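PDB 1WZO: HpcE from Thermus thermophilus, which probably catalyses the isomerisation of 2-hydroxyhepta-2,4-diene-1,7-dioate during aromatic acid breakdown, as a member of the fumarylacetoacetate hydrolase family. Local coordinates for residues E19-D24 and A29-D34; L3-F6 and R11-Q14; F41-I46 and L152-F157; V98-V103 and Q167-R172. All blocks are in the same frame, centred on the assembly; numbering follows the deposited sequence.

How the interactions relate
The contacts follow the chain from a small N-terminal region into the body of the protein. Interaction 2 closes first and interaction 1 follows at once. Their centres lie about 10 Å apart, strands 11-18 and 21-23 are neighbours, and L22 and H30 pack against F6. Interaction 3 brings the segment after strand 36-37 to strand 152-159, itself a neighbour of strand 2-8; F157 meets L3 and A4 of interaction 2 there. Interaction 4 alternates with interaction 3 along the chain and touches it through F41 with V103 and L154 with A101. The buried contacts 3 and 4 thus join distant parts of the sequence in the core, whereas 1 and 2 join chain neighbours.

Interaction 1 (E19-D24 and A29-D34); sequences EGLLLD and AHRPED
L22 and H30 are the hydrogen-bonded pair of a short antiparallel hairpin, strands 21-23 and 29-30. L22 N gives a nearly straight bond to H30 O at 3.0 Å, and H30 N returns one to L22 O at 2.7 Å, bent to 133° at the hydrogen. One step on, L23 and A29 make the non-hydrogen-bonded pair, and their side chains press together at 3.5 Å between L23 CD2 and A29 CB, tighter than usual for two carbons. From the face of L22 and H30, the imidazole reaches diagonally across to the carboxylate of D24, two residues past its pairing partner L22. H30 NE2 donates to D24 OD2 at 2.9 Å; the oxygen sits in the ring plane, but the nitrogen stands 39° above the carboxylate plane. D24 CG lies between its own backbone N and carbonyl carbon (chi1 58°), which swings the carboxylate over to the ring, while D24 OD1 accepts from A26 N in the turn. This hairpin continues the antiparallel order of strands 2-8 and 11-18, whose rings F6 and H13 both meet H30. Where the second strand ends, P32 CD rests 3.6 Å from G20 O. On the residue before P32, the guanidinium of R31 makes a side-on salt bridge to D34, with R31 NE on D34 OD2 at 2.7 Å and R31 NH2 on D34 OD1, while the carboxylate carbon of E33 lies over one guanidinium face.

Interaction 2 (L3-F6 and R11-Q14); sequences LARF and RVHQ
F6 and H13 carry the contact: the methylene of H13 sits over one face of the phenyl ring, with H13 CB 3.7 Å from the ring centroid and displaced toward the rim, closest to F6 CZ at 3.4 Å. This is a CH-pi contact. The imidazole itself is tilted 39° to the phenyl plane, neither stacked on it nor set edge to face. A chi1 of 58° turns the F6 ring back toward the neighbouring strand instead of extending it. The same residues form the hydrogen-bonded backbone pair, F6 N to H13 O at 3.0 Å and H13 N to F6 O at 2.8 Å, and H13 O also receives a CA-H contact from R5 CA at 3.2 Å. On the other face of the strands R5 and Q14 run side by side, pointing the same way, with R5 CD 3.8 Å from Q14 OE1. R5 bends at chi3, bringing NH2 to within 3.7 Å of V12 CG1. Further out, R5 NH1 is hydrogen-bonded to L39 O, H13 ND1 is hydrogen-bonded to E25 OE1, and R11 NH2 forms a salt bridge with D149 of the second subunit. The two strands run almost exactly antiparallel, 178° between their directions, and belong to the beta hairpin of strands 2-8 and 11-18 that opens the chain.

Interaction 3 (F41-I46 and L152-F157); sequences FTPGKI and LPLGPF
L154, L152 and I46 give up the most surface here, in a contact made wholly of apolar side chains. L152 and I46 reach toward each other tip to tip: L152 CD2 ends 3.8 Å from I46 CD1 and 4.0 Å from I46 CG2, settling on both branches of the isoleucine. L154 works two residues along the strand and also uses only its CD2 methyl. That methyl lies 4.0 Å from P43 CG, the two side chains sliding past each other in opposite directions, and 4.2 Å from F41 CZ, where the leucine crosses the phenylalanine at about a right angle. In both leucines CG is trans to the backbone N (chi1 -174° in L152, -172° in L154), and the two side chains point from the strand to the same side, P153 between them turning the other way. Beyond L154 the chain bends a corner at the cis peptide before P156, so F157 leads off toward other neighbours. The segment 41-46 has no regular structure until I46 enters strand 46-50. L78 of strand 78-79 touches P43 and I46 of one segment and L152 and L154 of the other, V210 of strand 210-212 backs F41, P43 and I46, and T124 and A126 of strand 120-131 pack on L154.

Interaction 4 (V98-V103 and Q167-R172); sequences VELAVV and QDLWLR
R172, whose carbonyl O takes the V98 CG2 methyl at 3.9 Å, lays its guanidinium flat on the indole of its own strand: R172 CZ is 3.7 Å above the W170 plane, over its centre, and W170 CD2 lies in turn 3.8 Å above the centre of the guanidinium. The R172 side chain leaves its backbone away from strand 94-104, and the indole makes no contact with V98-V103; R172 NE has a long, weak ion pair with E182. The side turned to V98-V103 is aliphatic. V98 loses the most surface, its CG1 lying 4.4 Å from L171 CB. Two residues farther, L100 CD1 meets L169 CD1 at 4.0 Å, the two leucines crossing at about a right angle. A chi1 of 172° swings L100 CG to the far side from its own N and carries the methyls to L169. V98 CA stays 7.0 Å from L171 CA, and over the touching parts, 98-100 and 169-172, the directions are 163° apart; no backbone pairing forms, and the contact rests on side chains, with one methyl against a carbonyl. L230 beside V98, I232 beside L171, and L235 and the ring of Y123 beside L100 extend the same packing. The contact joins strand 94-104 to the five-stranded sheet of strand 170-175, sheet packing consistent with the mixed beta-sandwich roll of the fumarylacetoacetate hydrolase family.

Interaction 1 (E19-D24 and A29-D34)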
# COMPACT_ATOMS: atom_id res chain seq x y z
N GLU B 19 -7.50 13.70 -27.58
CA GLU B 19 -7.07 14.78 -28.48
C GLU B 19 -5.79 15.46 -28.02
O GLU B 19 -5.72 16.69 -27.94
CB GLU B 19 -8.17 15.84 -28.60
CG GLU B 19 -9.44 15.36 -29.29
CD GLU B 19 -10.61 15.24 -28.34
OE1 GLU B 19 -11.73 14.91 -28.80
OE2 GLU B 19 -10.42 15.47 -27.12
N GLY B 20 -4.77 14.66 -27.72
CA GLY B 20 -3.50 15.22 -27.30
C GLY B 20 -3.53 16.01 -26.01
O GLY B 20 -2.63 16.81 -25.75
N LEU B 21 -4.55 15.79 -25.19
CA LEU B 21 -4.65 16.50 -23.92
C LEU B 21 -4.98 15.55 -22.77
O LEU B 21 -5.60 14.51 -22.97
CB LEU B 21 -5.71 17.60 -24.00
CG LEU B 21 -5.40 18.74 -24.98
CD1 LEU B 21 -6.55 19.73 -24.98
CD2 LEU B 21 -4.10 19.43 -24.57
N LEU B 22 -4.56 15.92 -21.57
CA LEU B 22 -4.81 15.11 -20.38
C LEU B 22 -5.93 15.72 -19.55
O LEU B 22 -5.86 16.89 -19.16
CB LEU B 22 -3.54 15.01 -19.53
CG LEU B 22 -2.38 14.20 -20.10
CD1 LEU B 22 -1.12 14.48 -19.28
CD2 LEU B 22 -2.73 12.71 -20.07
N LEU B 23 -6.95 14.92 -19.26
CA LEU B 23 -8.08 15.39 -18.46
C LEU B 23 -8.01 14.73 -17.08
O LEU B 23 -7.89 13.52 -16.98
CB LEU B 23 -9.40 15.02 -19.14
CG LEU B 23 -9.56 15.51 -20.58
CD1 LEU B 23 -10.94 15.12 -21.10
CD2 LEU B 23 -9.37 17.02 -20.64
N ASP B 24 -8.10 15.53 -16.03
CA ASP B 24 -8.05 14.98 -14.68
C ASP B 24 -9.41 14.47 -14.21
O ASP B 24 -10.39 14.51 -14.95
CB ASP B 24 -7.50 16.01 -13.68
CG ASP B 24 -8.31 17.29 -13.64
OD1 ASP B 24 -9.53 17.24 -13.87
OD2 ASP B 24 -7.71 18.36 -13.37
N ALA B 29 -8.61 20.08 -18.24
CA ALA B 29 -7.56 19.69 -19.17
C ALA B 29 -6.18 20.21 -18.78
O ALA B 29 -6.05 21.25 -18.14
CB ALA B 29 -7.91 20.17 -20.58
N HIS B 30 -5.16 19.45 -19.18
CA HIS B 30 -3.77 19.79 -18.90
C HIS B 30 -2.96 19.51 -20.16
O HIS B 30 -3.18 18.51 -20.84
CB HIS B 30 -3.21 18.91 -17.78
CG HIS B 30 -3.90 19.09 -16.46
ND1 HIS B 30 -3.37 19.86 -15.45
CD2 HIS B 30 -5.05 18.57 -15.98
CE1 HIS B 30 -4.17 19.81 -14.40
NE2 HIS B 30 -5.19 19.03 -14.69
N ARG B 31 -2.03 20.40 -20.49
CA ARG B 31 -1.18 20.19 -21.65
C ARG B 31 -0.03 19.32 -21.17
O ARG B 31 0.52 19.56 -20.10
CB ARG B 31 -0.62 21.50 -22.19
CG ARG B 31 -1.65 22.49 -22.73
CD ARG B 31 -0.96 23.58 -23.52
NE ARG B 31 0.17 24.15 -22.78
CZ ARG B 31 0.99 25.08 -23.26
NH1 ARG B 31 0.82 25.56 -24.48
NH2 ARG B 31 1.99 25.53 -22.51
N PRO B 32 0.34 18.29 -21.94
CA PRO B 32 1.44 17.40 -21.57
C PRO B 32 2.71 18.14 -21.14
O PRO B 32 3.29 17.86 -20.09
CB PRO B 32 1.65 16.57 -22.83
CG PRO B 32 0.25 16.44 -23.35
CD PRO B 32 -0.29 17.85 -23.20
N GLU B 33 3.11 19.11 -21.97
CA GLU B 33 4.30 19.91 -21.72
C GLU B 33 4.28 20.63 -20.37
O GLU B 33 5.32 21.06 -19.87
CB GLU B 33 4.45 20.95 -22.83
CG GLU B 33 3.35 22.00 -22.83
CD GLU B 33 3.35 22.87 -24.08
OE1 GLU B 33 4.39 23.49 -24.38
OE2 GLU B 33 2.30 22.92 -24.75
N ASP B 34 3.10 20.77 -19.78
CA ASP B 34 2.97 21.45 -18.50
C ASP B 34 2.93 20.50 -17.30
O ASP B 34 2.88 20.94 -16.16
CB ASP B 34 1.72 22.32 -18.47
CG ASP B 34 1.71 23.37 -19.58
OD1 ASP B 34 2.78 23.93 -19.87
OD2 ASP B 34 0.62 23.63 -20.14

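Interaction 2 (L3-F6 and R11-Q14)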
# COMPACT_ATOMS: atom_id res chain seq x y z
N LEU B 3 -5.74 5.54 -20.27
CA LEU B 3 -5.60 6.05 -18.91
C LEU B 3 -4.16 6.50 -18.69
O LEU B 3 -3.22 5.90 -19.21
CB LEU B 3 -5.99 4.96 -17.90
CG LEU B 3 -7.39 4.37 -18.14
CD1 LEU B 3 -7.71 3.35 -17.06
CD2 LEU B 3 -8.42 5.48 -18.16
N ALA B 4 -4.00 7.57 -17.91
CA ALA B 4 -2.68 8.10 -17.62
C ALA B 4 -2.63 8.73 -16.24
O ALA B 4 -3.67 9.09 -15.67
CB ALA B 4 -2.30 9.13 -18.67
N ARG B 5 -1.42 8.85 -15.69
CA ARG B 5 -1.22 9.47 -14.39
C ARG B 5 -0.15 10.53 -14.58
O ARG B 5 0.83 10.31 -15.29
CB ARG B 5 -0.78 8.44 -13.35
CG ARG B 5 -1.89 7.48 -12.94
CD ARG B 5 -1.42 6.41 -11.96
NE ARG B 5 -0.98 6.94 -10.67
CZ ARG B 5 0.29 7.08 -10.30
NH1 ARG B 5 1.27 6.74 -11.12
NH2 ARG B 5 0.59 7.54 -9.09
N PHE B 6 -0.35 11.69 -13.98
CA PHE B 6 0.63 12.77 -14.12
C PHE B 6 0.66 13.66 -12.89
O PHE B 6 -0.28 13.67 -12.10
CB PHE B 6 0.32 13.59 -15.38
CG PHE B 6 -1.06 14.19 -15.39
CD1 PHE B 6 -1.29 15.47 -14.90
CD2 PHE B 6 -2.15 13.46 -15.88
CE1 PHE B 6 -2.57 16.03 -14.90
CE2 PHE B 6 -3.43 14.00 -15.89
CZ PHE B 6 -3.64 15.29 -15.40
N ARG B 11 -0.02 18.04 -7.31
CA ARG B 11 -1.07 17.03 -7.24
C ARG B 11 -0.89 15.88 -8.22
O ARG B 11 -0.53 16.08 -9.37
CB ARG B 11 -2.45 17.67 -7.51
CG ARG B 11 -2.78 18.89 -6.66
CD ARG B 11 -4.23 19.29 -6.84
NE ARG B 11 -5.12 18.28 -6.27
CZ ARG B 11 -6.43 18.21 -6.51
NH1 ARG B 11 -7.01 19.07 -7.33
NH2 ARG B 11 -7.15 17.26 -5.93
N VAL B 12 -1.14 14.66 -7.74
CA VAL B 12 -1.06 13.48 -8.58
C VAL B 12 -2.45 13.32 -9.17
O VAL B 12 -3.44 13.25 -8.43
CB VAL B 12 -0.70 12.21 -7.78
CG1 VAL B 12 -0.82 10.98 -8.67
CG2 VAL B 12 0.72 12.32 -7.24
N HIS B 13 -2.55 13.28 -10.49
CA HIS B 13 -3.83 13.14 -11.16
C HIS B 13 -3.95 11.85 -11.93
O HIS B 13 -2.99 11.40 -12.56
CB HIS B 13 -4.06 14.29 -12.15
CG HIS B 13 -4.37 15.61 -11.51
ND1 HIS B 13 -5.50 15.83 -10.76
CD2 HIS B 13 -3.69 16.78 -11.53
CE1 HIS B 13 -5.52 17.09 -10.35
NE2 HIS B 13 -4.43 17.69 -10.80
N GLN B 14 -5.13 11.25 -11.88
CA GLN B 14 -5.40 10.04 -12.64
C GLN B 14 -6.33 10.53 -13.73
O GLN B 14 -7.50 10.81 -13.47
CB GLN B 14 -6.08 8.98 -11.77
CG GLN B 14 -5.22 8.51 -10.62
CD GLN B 14 -5.43 7.05 -10.30
OE1 GLN B 14 -5.16 6.18 -11.14
NE2 GLN B 14 -5.90 6.76 -9.09

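Interaction 3 (F41-I46 and L152-F157)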
# COMPACT_ATOMS: atom_id res chain seq x y z
N PHE B 41 -0.08 3.39 -13.86
CA PHE B 41 -0.66 2.65 -12.74
C PHE B 41 0.50 2.13 -11.91
O PHE B 41 1.66 2.27 -12.31
CB PHE B 41 -1.54 1.49 -13.26
CG PHE B 41 -0.78 0.44 -14.01
CD1 PHE B 41 -0.25 -0.67 -13.36
CD2 PHE B 41 -0.54 0.57 -15.38
CE1 PHE B 41 0.50 -1.63 -14.05
CE2 PHE B 41 0.21 -0.38 -16.08
CZ PHE B 41 0.73 -1.48 -15.41
N THR B 42 0.21 1.55 -10.75
CA THR B 42 1.27 1.01 -9.91
C THR B 42 1.33 -0.50 -10.12
O THR B 42 0.45 -1.23 -9.66
CB THR B 42 1.02 1.33 -8.42
OG1 THR B 42 0.98 2.75 -8.26
CG2 THR B 42 2.15 0.77 -7.56
N PRO B 43 2.36 -0.98 -10.83
CA PRO B 43 2.51 -2.41 -11.09
C PRO B 43 2.74 -3.25 -9.85
O PRO B 43 3.34 -2.79 -8.87
CB PRO B 43 3.71 -2.47 -12.03
CG PRO B 43 3.75 -1.12 -12.67
CD PRO B 43 3.40 -0.21 -11.53
N GLY B 44 2.23 -4.48 -9.89
CA GLY B 44 2.45 -5.42 -8.80
C GLY B 44 3.74 -6.08 -9.28
O GLY B 44 4.71 -5.39 -9.56
N LYS B 45 3.75 -7.41 -9.40
CA LYS B 45 4.94 -8.09 -9.87
C LYS B 45 4.98 -8.10 -11.39
O LYS B 45 3.94 -8.14 -12.06
CB LYS B 45 5.00 -9.52 -9.33
CG LYS B 45 3.74 -10.35 -9.52
CD LYS B 45 3.94 -11.76 -8.94
CE LYS B 45 2.66 -12.61 -9.02
NZ LYS B 45 1.56 -12.04 -8.19
N ILE B 46 6.19 -8.07 -11.93
CA ILE B 46 6.43 -8.04 -13.36
C ILE B 46 7.27 -9.22 -13.83
O ILE B 46 8.39 -9.42 -13.34
CB ILE B 46 7.20 -6.75 -13.74
CG1 ILE B 46 6.47 -5.52 -13.16
CG2 ILE B 46 7.34 -6.64 -15.26
CD1 ILE B 46 7.33 -4.25 -13.14
N LEU B 152 13.32 -0.21 -16.91
CA LEU B 152 12.01 -0.60 -17.40
C LEU B 152 11.05 0.56 -17.64
O LEU B 152 10.09 0.76 -16.89
CB LEU B 152 11.33 -1.64 -16.49
CG LEU B 152 10.01 -2.18 -17.06
CD1 LEU B 152 10.24 -2.70 -18.48
CD2 LEU B 152 9.45 -3.31 -16.17
N PRO B 153 11.33 1.37 -18.67
CA PRO B 153 10.41 2.48 -18.94
C PRO B 153 9.06 1.79 -19.19
O PRO B 153 9.03 0.70 -19.76
CB PRO B 153 10.99 3.10 -20.20
CG PRO B 153 12.49 2.96 -19.96
CD PRO B 153 12.61 1.55 -19.39
N LEU B 154 7.97 2.39 -18.76
CA LEU B 154 6.66 1.77 -18.95
C LEU B 154 5.58 2.83 -19.13
O LEU B 154 5.46 3.74 -18.32
CB LEU B 154 6.31 0.88 -17.75
CG LEU B 154 5.06 0.01 -17.86
CD1 LEU B 154 5.36 -1.18 -18.75
CD2 LEU B 154 4.63 -0.48 -16.48
N GLY B 155 4.81 2.69 -20.21
CA GLY B 155 3.74 3.64 -20.46
C GLY B 155 3.70 4.06 -21.92
O GLY B 155 4.12 3.31 -22.80
N PRO B 156 3.21 5.28 -22.21
CA PRO B 156 2.71 6.21 -21.19
C PRO B 156 1.28 5.95 -20.74
O PRO B 156 0.82 6.55 -19.76
CB PRO B 156 2.86 7.57 -21.88
CG PRO B 156 2.63 7.24 -23.33
CD PRO B 156 3.42 5.96 -23.50
N PHE B 157 0.58 5.05 -21.42
CA PHE B 157 -0.81 4.79 -21.08
C PHE B 157 -1.18 3.36 -20.71
O PHE B 157 -0.48 2.40 -21.05
CB PHE B 157 -1.73 5.17 -22.25
CG PHE B 157 -1.41 6.50 -22.87
CD1 PHE B 157 -0.85 6.56 -24.14
CD2 PHE B 157 -1.67 7.68 -22.19
CE1 PHE B 157 -0.56 7.79 -24.73
CE2 PHE B 157 -1.39 8.91 -22.77
CZ PHE B 157 -0.83 8.96 -24.04

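Interaction 4 (V98-V103 and Q167-R172)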
# COMPACT_ATOMS: atom_id res chain seq x y z
N VAL B 98 11.75 -3.37 -27.32
CA VAL B 98 10.35 -2.93 -27.40
C VAL B 98 9.43 -4.14 -27.21
O VAL B 98 9.50 -5.11 -27.96
CB VAL B 98 10.05 -2.19 -28.74
CG1 VAL B 98 10.37 -3.08 -29.93
CG2 VAL B 98 8.60 -1.75 -28.77
N GLU B 99 8.57 -4.07 -26.20
CA GLU B 99 7.68 -5.19 -25.93
C GLU B 99 6.28 -4.77 -25.54
O GLU B 99 6.07 -3.73 -24.91
CB GLU B 99 8.25 -6.07 -24.80
CG GLU B 99 9.75 -6.30 -24.89
CD GLU B 99 10.25 -7.39 -23.94
OE1 GLU B 99 9.47 -7.85 -23.09
OE2 GLU B 99 11.43 -7.78 -24.06
N LEU B 100 5.31 -5.60 -25.93
CA LEU B 100 3.93 -5.36 -25.57
C LEU B 100 3.83 -5.80 -24.11
O LEU B 100 4.24 -6.91 -23.77
CB LEU B 100 2.99 -6.22 -26.42
CG LEU B 100 1.51 -6.21 -26.02
CD1 LEU B 100 0.91 -4.82 -26.24
CD2 LEU B 100 0.75 -7.26 -26.84
N ALA B 101 3.30 -4.92 -23.26
CA ALA B 101 3.12 -5.22 -21.84
C ALA B 101 1.64 -5.46 -21.57
O ALA B 101 0.79 -4.66 -21.96
CB ALA B 101 3.64 -4.05 -21.00
N VAL B 102 1.34 -6.57 -20.90
CA VAL B 102 -0.03 -6.94 -20.58
C VAL B 102 -0.32 -6.71 -19.11
O VAL B 102 0.43 -7.18 -18.24
CB VAL B 102 -0.26 -8.43 -20.91
CG1 VAL B 102 -1.71 -8.82 -20.67
CG2 VAL B 102 0.15 -8.70 -22.36
N VAL B 103 -1.40 -6.00 -18.83
CA VAL B 103 -1.78 -5.68 -17.45
C VAL B 103 -2.96 -6.53 -16.99
O VAL B 103 -4.03 -6.48 -17.58
CB VAL B 103 -2.14 -4.19 -17.32
CG1 VAL B 103 -2.35 -3.83 -15.85
CG2 VAL B 103 -1.04 -3.34 -17.94
N GLN B 167 -2.27 -10.19 -30.47
CA GLN B 167 -1.38 -10.92 -31.37
C GLN B 167 -1.40 -10.31 -32.77
O GLN B 167 -0.86 -10.89 -33.72
CB GLN B 167 -1.80 -12.39 -31.46
CG GLN B 167 -2.01 -13.07 -30.11
CD GLN B 167 -0.80 -12.96 -29.19
OE1 GLN B 167 -0.94 -12.95 -27.97
NE2 GLN B 167 0.39 -12.90 -29.77
N ASP B 168 -1.99 -9.12 -32.90
CA ASP B 168 -2.07 -8.45 -34.19
C ASP B 168 -1.74 -6.95 -34.06
O ASP B 168 -2.57 -6.09 -34.35
CB ASP B 168 -3.47 -8.65 -34.78
CG ASP B 168 -3.59 -8.18 -36.21
OD1 ASP B 168 -2.74 -8.55 -37.04
OD2 ASP B 168 -4.56 -7.45 -36.50
N LEU B 169 -0.53 -6.66 -33.60
CA LEU B 169 -0.08 -5.28 -33.41
C LEU B 169 1.35 -5.10 -33.92
O LEU B 169 2.19 -5.97 -33.72
CB LEU B 169 -0.12 -4.90 -31.92
CG LEU B 169 -1.43 -5.03 -31.13
CD1 LEU B 169 -1.15 -4.78 -29.65
CD2 LEU B 169 -2.45 -4.03 -31.66
N TRP B 170 1.63 -3.98 -34.59
CA TRP B 170 2.99 -3.76 -35.05
C TRP B 170 3.81 -3.13 -33.93
O TRP B 170 3.27 -2.45 -33.05
CB TRP B 170 3.04 -2.86 -36.30
CG TRP B 170 2.30 -1.54 -36.24
CD1 TRP B 170 1.14 -1.23 -36.90
CD2 TRP B 170 2.71 -0.35 -35.56
NE1 TRP B 170 0.80 0.08 -36.67
CE2 TRP B 170 1.74 0.65 -35.85
CE3 TRP B 170 3.79 -0.01 -34.73
CZ2 TRP B 170 1.83 1.95 -35.34
CZ3 TRP B 170 3.87 1.28 -34.22
CH2 TRP B 170 2.90 2.25 -34.53
N LEU B 171 5.12 -3.38 -33.97
CA LEU B 171 6.06 -2.85 -32.98
C LEU B 171 7.11 -2.02 -33.69
O LEU B 171 7.63 -2.43 -34.73
CB LEU B 171 6.77 -4.00 -32.25
CG LEU B 171 5.91 -5.07 -31.59
CD1 LEU B 171 6.78 -6.26 -31.22
CD2 LEU B 171 5.21 -4.50 -30.37
N ARG B 172 7.44 -0.86 -33.13
CA ARG B 172 8.46 -0.01 -33.72
C ARG B 172 9.30 0.67 -32.66
O ARG B 172 8.82 0.99 -31.57
CB ARG B 172 7.81 1.06 -34.60
CG ARG B 172 7.20 0.49 -35.87
CD ARG B 172 6.35 1.51 -36.59
NE ARG B 172 5.65 0.88 -37.72
CZ ARG B 172 4.61 1.42 -38.34
NH1 ARG B 172 4.14 2.60 -37.95
NH2 ARG B 172 4.03 0.77 -39.34